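Local coordinates for acetoin utilization protein (Exiguobacterium sibiricum, PDB 2Q04) that probably transfers an acetyl group from acetyl-coenzyme A, as a GNAT-family acetyltransferase, and may take part in acetoin utilization, at residues Phe7-Thr11 and Val119-Asp123; Val19-Val25 and Arg62-Gln68; Asp71-Tyr75 and Glu102-Phe107. All blocks are in the same frame, centred on the assembly; numbering follows the deposited sequence.

The chain opens with strand 8-12, which turns back into its neighbour, strand 19-23. Interaction 1 ties the first of these to the end of helix 112-121, closing a loop of more than a hundred residues. The other two contacts fall within that loop. Interaction 2 pairs strand 19-23 with strand 62-68 and closes a shorter loop that holds helix 45-56. The chain then turns into strand 71-79, and interaction 3 joins this strand to the end of strand 95-103, closing a loop of 26 residues with no helix in it. Interactions 2 and 3 follow each other in series and do not cross. Together they link five strands of one sheet, and interaction 1 adds helix 112-121.

Interaction 1. Residues Phe7-Thr11 and Val119-Asp123; sequences FNHRT and VSMLD
Asn8 and Leu122 meet at the middle of this contact. The amide carbon CG of Asn8 lies 3.6 Å from Leu122 CB, and Asn8 CB also packs near Leu122 CD1. Val119 lies beside them. Its CG1 lies anti to the backbone N (chi1 174°), and this rotation turns one methyl to each of two strand residues. Val119 CG1 packs 3.9 Å from Asn8 CB, while Val119 CG2 reaches Arg10 CG at 4.1 Å. Farther along, Leu122 CD1 lies over one face of the Arg10 guanidinium, 3.5 Å from Arg10 NH2 and offset toward the rim.

No direct hydrogen bond joins the two segments. A water carries the polar link instead. It accepts from Asn8 ND2 at 2.9 Å and lies 2.7 Å from Val119 O. The same ND2 also bonds to Gln6 OE1, so the amide has a partner on its own side of the contact. The Arg10 chain bends at its second torsion (-71°). Arg10 NH1 then returns to its own strand and bonds to His9 O at 3.0 Å, coming from above the carbonyl plane. With an alanine in place of Asn8, the water and Gln6 OE1 would probably lose their amide donor and Leu122 CB would be less well covered.

Asp123 has its partners elsewhere: a salt bridge to Arg62 and a bond from Gln6 N. Strand 8-12 lies at the edge of the sheet and bonds to strand 19-23. Helix 112-121 packs across one face of that sheet, with Val119 on Ile21 and Ser120 on Val76 and Phe78.

Interaction 2. Residues Val19-Val25 and Arg62-Gln68; sequences VEIEGPV and RIIIARQ
Val19 CG1 and Ala66 CB touch at 3.8 Å, and Ile21 joins them on the same face of the sheet. On the other face Val25 CG2 packs 3.8 Å from Ile65 CG1. Gly23 lies close against Ile64. A CB there would clash with Ile64 CA and Ile63 O, nor do the backbone angles leave room for one beside the carbonyl O of Glu22. A cis peptide follows, and the Pro24 ring lies alongside the Arg62 chain. Pro24 CG lies 3.8 Å from Arg62 CD.

Glu20 with Arg67, and Glu22 with Ile65, are hydrogen-bonded pairs of an antiparallel ladder, each linked by two backbone bonds. Val25 N continues it to Ile63 O.

The polar edge is the salt bridge of Glu22 and Arg67. Arg67 NH2 bonds to Glu22 OE1 at 3.1 Å and Arg67 NE to Glu22 OE2 at 3.2 Å. Both nitrogens come from above the carboxylate, whose plane is 57° from the guanidinium. A bend at the third torsion of Arg67 (58°) turns the group to this grip and brings one face under Glu20 CB. Arg67 NH1 bonds to Gly69 O, while Glu20 OE1 turns to Thr11 and His9.

Strands 8-12 and 71-79 flank the pair. Ile21 and Ala66 face helix 112-121, and Ile63 packs on helix 45-56.

Interaction 3. Residues Asp71-Tyr75 and Glu102-Phe107; sequences DIIGY and EVAARF
A classic beta bulge, formed by Ile73 and Gly74 where both face Ala66 of strand 62-68, meets the end of strand 95-103 at Val103 and Ala104. Ile73 O accepts from Ala104 N at 2.9 Å. Tyr75 and Glu102 follow as a hydrogen-bonded antiparallel pair, each backbone N bonding to the other's carbonyl. Between these bonds Gly74 and Val103 come close, with their CA atoms 4.0 Å apart. A side chain on Gly74 would be tight against Glu102 O and Val103 CG2.

Ile73 carries the apolar part of the contact. Its CG1 sits between the backbone N and the carbonyl carbon (chi1 62°), which carries CD1 over the face of the Phe107 ring. This CH-pi contact measures 3.8 Å from Ile73 CD1 to the Phe107 ring centroid, only 14° off the ring normal. The other branch, Ile73 CG2, reaches Phe107 CE2 at 3.7 Å and Arg106 NH2 at 3.8 Å. Arg106 is also held by a salt bridge from NH1 to Asp36. Phe107 N bonds back to Ala104 O at 3.0 Å and closes the short 3-10 turn that places the ring here.

On the opposite face Tyr75 and Glu102 run side by side. Tyr75 OH makes a weak bond to Glu102 OE1 at 2.6 Å, and another weak one links it to Gln48. Glu102 OE2 accepts from Ala41 N, its stronger partner.

Ile73, Val103 and Phe107 all pack on Ile112, at the start of helix 112-121. The passage from a central strand through a short loop into a helix is typical of the GNAT fold. In relatives the loop ahead of this helix binds the pyrophosphate of acetyl-coenzyme A, and the same is probable here.

Interaction 1. Residues Phe7-Thr11 and Val119-Asp123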
loop_
_atom_site.group_PDB
_atom_site.type_symbol
_atom_site.label_atom_id
_atom_site.label_comp_id
_atom_site.label_asym_id
_atom_site.label_seq_id
_atom_site.Cartn_x
_atom_site.Cartn_y
_atom_site.Cartn_z
ATOM N N PHE A 7 2.757 -12.056 -12.188
ATOM C CA PHE A 7 2.519 -12.783 -10.951
ATOM C C PHE A 7 3.840 -13.250 -10.364
ATOM O O PHE A 7 4.649 -13.855 -11.050
ATOM C CB PHE A 7 1.615 -14.000 -11.208
ATOM C CG PHE A 7 1.358 -14.832 -9.977
ATOM C CD1 PHE A 7 0.289 -14.544 -9.135
ATOM C CD2 PHE A 7 2.199 -15.881 -9.644
ATOM C CE1 PHE A 7 0.058 -15.303 -7.995
ATOM C CE2 PHE A 7 1.976 -16.634 -8.496
ATOM C CZ PHE A 7 0.903 -16.346 -7.680
ATOM N N ASN A 8 4.051 -12.957 -9.092
ATOM C CA ASN A 8 5.243 -13.410 -8.394
ATOM C C ASN A 8 4.871 -14.092 -7.108
ATOM O O ASN A 8 3.795 -13.876 -6.582
ATOM C CB ASN A 8 6.177 -12.236 -8.129
ATOM C CG ASN A 8 6.843 -11.738 -9.389
ATOM O OD1 ASN A 8 7.759 -12.381 -9.922
ATOM N ND2 ASN A 8 6.373 -10.601 -9.898
ATOM N N HIS A 9 5.763 -14.943 -6.614
ATOM C CA HIS A 9 5.483 -15.742 -5.436
ATOM C C HIS A 9 6.742 -16.053 -4.649
ATOM O O HIS A 9 7.762 -16.405 -5.216
ATOM C CB HIS A 9 4.819 -17.062 -5.845
ATOM C CG HIS A 9 4.794 -18.086 -4.755
ATOM N ND1 HIS A 9 5.869 -18.900 -4.477
ATOM C CD2 HIS A 9 3.841 -18.400 -3.846
ATOM C CE1 HIS A 9 5.580 -19.667 -3.443
ATOM N NE2 HIS A 9 4.354 -19.387 -3.046
ATOM N N ARG A 10 6.647 -15.937 -3.330
ATOM C CA ARG A 10 7.692 -16.410 -2.426
ATOM C C ARG A 10 7.023 -17.016 -1.190
ATOM O O ARG A 10 5.932 -16.589 -0.791
ATOM C CB ARG A 10 8.614 -15.259 -2.000
ATOM C CG ARG A 10 9.395 -14.594 -3.143
ATOM C CD ARG A 10 10.479 -15.483 -3.683
ATOM N NE ARG A 10 11.380 -14.756 -4.588
ATOM C CZ ARG A 10 11.131 -14.514 -5.885
ATOM N NH1 ARG A 10 9.997 -14.921 -6.446
ATOM N NH2 ARG A 10 12.023 -13.851 -6.622
ATOM N N THR A 11 7.648 -18.036 -0.619
ATOM C CA THR A 11 7.172 -18.621 0.620
ATOM C C THR A 11 7.957 -18.048 1.783
ATOM O O THR A 11 9.172 -18.135 1.820
ATOM C CB THR A 11 7.320 -20.139 0.615
ATOM O OG1 THR A 11 6.489 -20.697 -0.409
ATOM C CG2 THR A 11 6.916 -20.728 1.975
ATOM N N VAL A 119 7.620 -8.706 -2.906
ATOM C CA VAL A 119 6.959 -9.434 -3.979
ATOM C C VAL A 119 6.186 -8.479 -4.895
ATOM O O VAL A 119 6.064 -8.719 -6.099
ATOM C CB VAL A 119 5.996 -10.510 -3.408
ATOM C CG1 VAL A 119 5.192 -11.175 -4.529
ATOM C CG2 VAL A 119 6.776 -11.548 -2.626
ATOM N N SER A 120 5.690 -7.386 -4.322
ATOM C CA SER A 120 4.995 -6.368 -5.095
ATOM C C SER A 120 5.932 -5.674 -6.101
ATOM O O SER A 120 5.521 -5.360 -7.215
ATOM C CB SER A 120 4.360 -5.325 -4.164
ATOM O OG SER A 120 3.272 -5.879 -3.435
HETATM N N MSE A 121 7.197 -5.467 -5.707
HETATM C CA MSE A 121 8.167 -4.742 -6.554
HETATM C C MSE A 121 8.961 -5.663 -7.486
HETATM O O MSE A 121 9.772 -5.189 -8.279
HETATM C CB MSE A 121 9.143 -3.936 -5.683
HETATM C CG MSE A 121 8.473 -2.923 -4.779
HETATM SE SE MSE A 121 7.283 -1.742 -5.740
HETATM C CE MSE A 121 6.366 -1.021 -4.281
ATOM N N LEU A 122 8.720 -6.974 -7.398
ATOM C CA LEU A 122 9.397 -7.944 -8.281
ATOM C C LEU A 122 9.017 -7.734 -9.745
ATOM O O LEU A 122 9.778 -8.104 -10.654
ATOM C CB LEU A 122 9.070 -9.381 -7.866
ATOM C CG LEU A 122 9.884 -9.957 -6.713
ATOM C CD1 LEU A 122 9.480 -11.420 -6.457
ATOM C CD2 LEU A 122 11.373 -9.859 -7.007
ATOM N N ASP A 123 7.819 -7.192 -9.972
ATOM C CA ASP A 123 7.359 -6.880 -11.319
ATOM C C ASP A 123 8.111 -5.647 -11.849
ATOM O O ASP A 123 7.986 -4.546 -11.282
ATOM C CB ASP A 123 5.847 -6.615 -11.314
ATOM C CG ASP A 123 5.251 -6.561 -12.723
ATOM O OD1 ASP A 123 6.007 -6.368 -13.690
ATOM O OD2 ASP A 123 4.024 -6.718 -12.855
HETATM O O HOH W 1 4.476 -9.097 -8.232
#

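Interaction 2. Residues Val19-Val25 and Arg62-Gln68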
loop_
_atom_site.group_PDB
_atom_site.type_symbol
_atom_site.label_atom_id
_atom_site.label_comp_id
_atom_site.label_asym_id
_atom_site.label_seq_id
_atom_site.Cartn_x
_atom_site.Cartn_y
_atom_site.Cartn_z
ATOM N N VAL A 19 4.047 -19.006 5.062
ATOM C CA VAL A 19 3.024 -18.130 4.487
ATOM C C VAL A 19 3.357 -17.852 3.031
ATOM O O VAL A 19 4.487 -17.505 2.704
ATOM C CB VAL A 19 2.941 -16.752 5.267
ATOM C CG1 VAL A 19 1.856 -15.872 4.681
ATOM C CG2 VAL A 19 2.697 -16.988 6.757
ATOM N N GLU A 20 2.375 -18.017 2.156
ATOM C CA GLU A 20 2.584 -17.783 0.740
ATOM C C GLU A 20 2.327 -16.329 0.413
ATOM O O GLU A 20 1.225 -15.792 0.663
ATOM C CB GLU A 20 1.688 -18.689 -0.104
ATOM C CG GLU A 20 1.731 -20.157 0.308
ATOM C CD GLU A 20 3.152 -20.676 0.517
ATOM O OE1 GLU A 20 4.034 -20.366 -0.313
ATOM O OE2 GLU A 20 3.381 -21.396 1.514
ATOM N N ILE A 21 3.356 -15.674 -0.103
ATOM C CA ILE A 21 3.281 -14.275 -0.458
ATOM C C ILE A 21 3.333 -14.152 -1.960
ATOM O O ILE A 21 4.351 -14.438 -2.578
ATOM C CB ILE A 21 4.415 -13.496 0.188
ATOM C CG1 ILE A 21 4.276 -13.591 1.714
ATOM C CG2 ILE A 21 4.386 -12.025 -0.265
ATOM C CD1 ILE A 21 5.335 -12.946 2.446
ATOM N N GLU A 22 2.215 -13.737 -2.553
ATOM C CA GLU A 22 2.064 -13.817 -3.979
ATOM C C GLU A 22 1.086 -12.786 -4.533
ATOM O O GLU A 22 0.150 -12.362 -3.853
ATOM C CB GLU A 22 1.582 -15.213 -4.350
ATOM C CG GLU A 22 0.195 -15.552 -3.766
ATOM C CD GLU A 22 -0.181 -16.995 -3.936
ATOM O OE1 GLU A 22 0.703 -17.867 -3.823
ATOM O OE2 GLU A 22 -1.378 -17.268 -4.137
ATOM N N GLY A 23 1.276 -12.453 -5.809
ATOM C CA GLY A 23 0.374 -11.572 -6.524
ATOM C C GLY A 23 1.087 -10.908 -7.688
ATOM O O GLY A 23 2.293 -11.119 -7.875
ATOM N N PRO A 24 0.356 -10.058 -8.464
ATOM C CA PRO A 24 -1.064 -9.729 -8.236
ATOM C C PRO A 24 -2.018 -10.919 -8.469
ATOM O O PRO A 24 -1.845 -11.693 -9.427
ATOM C CB PRO A 24 -1.341 -8.599 -9.259
ATOM C CG PRO A 24 0.007 -8.162 -9.750
ATOM C CD PRO A 24 0.908 -9.326 -9.620
ATOM N N VAL A 25 -3.000 -11.054 -7.577
ATOM C CA VAL A 25 -3.993 -12.132 -7.639
ATOM C C VAL A 25 -5.241 -11.634 -8.364
ATOM O O VAL A 25 -5.711 -10.529 -8.110
ATOM C CB VAL A 25 -4.400 -12.595 -6.200
ATOM C CG1 VAL A 25 -5.359 -13.758 -6.261
ATOM C CG2 VAL A 25 -3.151 -12.957 -5.375
ATOM N N ARG A 62 -3.824 -3.968 -8.347
ATOM C CA ARG A 62 -2.984 -5.098 -7.948
ATOM C C ARG A 62 -3.193 -5.423 -6.480
ATOM O O ARG A 62 -3.046 -4.547 -5.601
ATOM C CB ARG A 62 -1.510 -4.782 -8.175
ATOM C CG ARG A 62 -1.177 -4.462 -9.573
ATOM C CD ARG A 62 0.285 -4.364 -9.772
ATOM N NE ARG A 62 0.610 -4.216 -11.185
ATOM C CZ ARG A 62 1.779 -4.553 -11.736
ATOM N NH1 ARG A 62 2.745 -5.087 -10.993
ATOM N NH2 ARG A 62 1.970 -4.383 -13.041
ATOM N N ILE A 63 -3.500 -6.686 -6.207
ATOM C CA ILE A 63 -3.636 -7.171 -4.841
ATOM C C ILE A 63 -2.622 -8.296 -4.606
ATOM O O ILE A 63 -2.703 -9.344 -5.213
ATOM C CB ILE A 63 -5.072 -7.720 -4.570
ATOM C CG1 ILE A 63 -6.139 -6.617 -4.784
ATOM C CG2 ILE A 63 -5.167 -8.307 -3.149
ATOM C CD1 ILE A 63 -6.088 -5.479 -3.768
ATOM N N ILE A 64 -1.623 -8.020 -3.786
ATOM C CA ILE A 64 -0.680 -9.032 -3.362
ATOM C C ILE A 64 -1.093 -9.475 -1.960
ATOM O O ILE A 64 -1.434 -8.638 -1.111
ATOM C CB ILE A 64 0.790 -8.486 -3.353
ATOM C CG1 ILE A 64 1.318 -8.332 -4.794
ATOM C CG2 ILE A 64 1.715 -9.424 -2.562
ATOM C CD1 ILE A 64 0.580 -7.292 -5.628
ATOM N N ILE A 65 -1.090 -10.790 -1.728
ATOM C CA ILE A 65 -1.622 -11.353 -0.478
ATOM C C ILE A 65 -0.605 -12.196 0.271
ATOM O O ILE A 65 0.296 -12.762 -0.326
ATOM C CB ILE A 65 -2.850 -12.231 -0.750
ATOM C CG1 ILE A 65 -2.468 -13.438 -1.645
ATOM C CG2 ILE A 65 -3.956 -11.404 -1.395
ATOM C CD1 ILE A 65 -3.575 -14.427 -1.830
ATOM N N ALA A 66 -0.730 -12.207 1.598
ATOM C CA ALA A 66 -0.023 -13.158 2.445
ATOM C C ALA A 66 -1.054 -14.184 2.854
ATOM O O ALA A 66 -2.069 -13.842 3.463
ATOM C CB ALA A 66 0.554 -12.479 3.648
ATOM N N ARG A 67 -0.794 -15.447 2.519
ATOM C CA ARG A 67 -1.827 -16.456 2.522
ATOM C C ARG A 67 -1.383 -17.772 3.179
ATOM O O ARG A 67 -0.231 -18.179 3.067
ATOM C CB ARG A 67 -2.257 -16.718 1.068
ATOM C CG ARG A 67 -3.305 -17.764 0.901
ATOM C CD ARG A 67 -3.640 -17.989 -0.582
ATOM N NE ARG A 67 -2.468 -18.390 -1.383
ATOM C CZ ARG A 67 -1.898 -19.609 -1.345
ATOM N NH1 ARG A 67 -2.306 -20.516 -0.477
ATOM N NH2 ARG A 67 -0.872 -19.888 -2.134
ATOM N N GLN A 68 -2.314 -18.395 3.905
ATOM C CA GLN A 68 -2.149 -19.749 4.411
ATOM C C GLN A 68 -3.382 -20.530 4.020
ATOM O O GLN A 68 -4.451 -20.273 4.526
ATOM C CB GLN A 68 -2.003 -19.750 5.931
ATOM C CG GLN A 68 -0.578 -19.557 6.430
ATOM C CD GLN A 68 -0.429 -19.873 7.924
ATOM O OE1 GLN A 68 -1.385 -19.736 8.701
ATOM N NE2 GLN A 68 0.769 -20.296 8.325
HETATM O O HOH W 2 -4.737 -8.268 -8.231
#

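Interaction 3. Residues Asp71-Tyr75 and Glu102-Phe107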
loop_
_atom_site.group_PDB
_atom_site.type_symbol
_atom_site.label_atom_id
_atom_site.label_comp_id
_atom_site.label_asym_id
_atom_site.label_seq_id
_atom_site.Cartn_x
_atom_site.Cartn_y
_atom_site.Cartn_z
ATOM N N ASP A 71 -6.901 -18.952 3.455
ATOM C CA ASP A 71 -7.014 -17.826 4.379
ATOM C C ASP A 71 -5.990 -16.703 4.096
ATOM O O ASP A 71 -4.782 -16.909 4.202
ATOM C CB ASP A 71 -6.854 -18.321 5.820
ATOM C CG ASP A 71 -7.947 -19.291 6.228
ATOM O OD1 ASP A 71 -9.132 -18.939 6.091
ATOM O OD2 ASP A 71 -7.620 -20.400 6.701
ATOM N N ILE A 72 -6.499 -15.510 3.779
ATOM C CA ILE A 72 -5.650 -14.324 3.600
ATOM C C ILE A 72 -5.397 -13.678 4.962
ATOM O O ILE A 72 -6.322 -13.168 5.593
ATOM C CB ILE A 72 -6.319 -13.271 2.685
ATOM C CG1 ILE A 72 -6.669 -13.874 1.330
ATOM C CG2 ILE A 72 -5.399 -12.085 2.503
ATOM C CD1 ILE A 72 -7.568 -12.987 0.482
ATOM N N ILE A 73 -4.144 -13.695 5.405
ATOM C CA ILE A 73 -3.786 -13.138 6.723
ATOM C C ILE A 73 -3.052 -11.806 6.579
ATOM O O ILE A 73 -2.596 -11.227 7.556
ATOM C CB ILE A 73 -2.931 -14.164 7.586
ATOM C CG1 ILE A 73 -1.593 -14.506 6.905
ATOM C CG2 ILE A 73 -3.707 -15.422 7.807
ATOM C CD1 ILE A 73 -0.481 -13.511 7.177
ATOM N N GLY A 74 -2.985 -11.310 5.357
ATOM C CA GLY A 74 -2.364 -10.046 5.082
ATOM C C GLY A 74 -2.474 -9.704 3.612
ATOM O O GLY A 74 -2.671 -10.581 2.778
ATOM N N TYR A 75 -2.353 -8.422 3.294
ATOM C CA TYR A 75 -2.440 -7.974 1.919
ATOM C C TYR A 75 -1.822 -6.600 1.743
ATOM O O TYR A 75 -1.587 -5.877 2.713
ATOM C CB TYR A 75 -3.895 -7.925 1.470
ATOM C CG TYR A 75 -4.738 -6.931 2.248
ATOM C CD1 TYR A 75 -4.741 -5.576 1.913
ATOM C CD2 TYR A 75 -5.539 -7.348 3.318
ATOM C CE1 TYR A 75 -5.511 -4.660 2.626
ATOM C CE2 TYR A 75 -6.312 -6.441 4.035
ATOM C CZ TYR A 75 -6.295 -5.097 3.684
ATOM O OH TYR A 75 -7.054 -4.193 4.383
ATOM N N GLU A 102 -2.190 -4.399 5.234
ATOM C CA GLU A 102 -2.677 -4.850 6.520
ATOM C C GLU A 102 -2.286 -6.304 6.772
ATOM O O GLU A 102 -2.216 -7.097 5.858
ATOM C CB GLU A 102 -4.206 -4.680 6.593
ATOM C CG GLU A 102 -4.769 -4.745 8.003
ATOM C CD GLU A 102 -6.284 -4.493 8.059
ATOM O OE1 GLU A 102 -6.890 -4.167 6.996
ATOM O OE2 GLU A 102 -6.864 -4.616 9.172
ATOM N N VAL A 103 -1.998 -6.618 8.029
ATOM C CA VAL A 103 -1.560 -7.950 8.422
ATOM C C VAL A 103 -2.164 -8.300 9.776
ATOM O O VAL A 103 -2.059 -7.520 10.721
ATOM C CB VAL A 103 -0.018 -8.011 8.543
ATOM C CG1 VAL A 103 0.428 -9.383 9.061
ATOM C CG2 VAL A 103 0.642 -7.683 7.198
ATOM N N ALA A 104 -2.788 -9.478 9.872
ATOM C CA ALA A 104 -3.403 -9.920 11.130
ATOM C C ALA A 104 -2.429 -9.755 12.299
ATOM O O ALA A 104 -1.242 -10.037 12.171
ATOM C CB ALA A 104 -3.857 -11.369 11.020
ATOM N N ALA A 105 -2.959 -9.321 13.441
ATOM C CA ALA A 105 -2.143 -8.998 14.627
ATOM C C ALA A 105 -1.222 -10.151 15.083
ATOM O O ALA A 105 -0.064 -9.920 15.441
ATOM C CB ALA A 105 -3.050 -8.568 15.778
ATOM N N ARG A 106 -1.737 -11.378 15.064
ATOM C CA ARG A 106 -0.960 -12.539 15.531
ATOM C C ARG A 106 0.252 -12.837 14.630
ATOM O O ARG A 106 1.160 -13.574 15.029
ATOM C CB ARG A 106 -1.854 -13.784 15.647
ATOM C CG ARG A 106 -2.287 -14.383 14.318
ATOM C CD ARG A 106 -3.066 -15.693 14.538
ATOM N NE ARG A 106 -3.351 -16.392 13.279
ATOM C CZ ARG A 106 -4.322 -16.053 12.429
ATOM N NH1 ARG A 106 -5.100 -14.996 12.679
ATOM N NH2 ARG A 106 -4.501 -16.756 11.309
ATOM N N PHE A 107 0.253 -12.264 13.419
ATOM C CA PHE A 107 1.375 -12.431 12.473
ATOM C C PHE A 107 2.362 -11.248 12.510
ATOM O O PHE A 107 3.326 -11.205 11.736
ATOM C CB PHE A 107 0.845 -12.616 11.047
ATOM C CG PHE A 107 0.399 -14.004 10.752
ATOM C CD1 PHE A 107 1.316 -14.972 10.362
ATOM C CD2 PHE A 107 -0.928 -14.362 10.881
ATOM C CE1 PHE A 107 0.907 -16.268 10.096
ATOM C CE2 PHE A 107 -1.340 -15.660 10.616
ATOM C CZ PHE A 107 -0.420 -16.611 10.227
#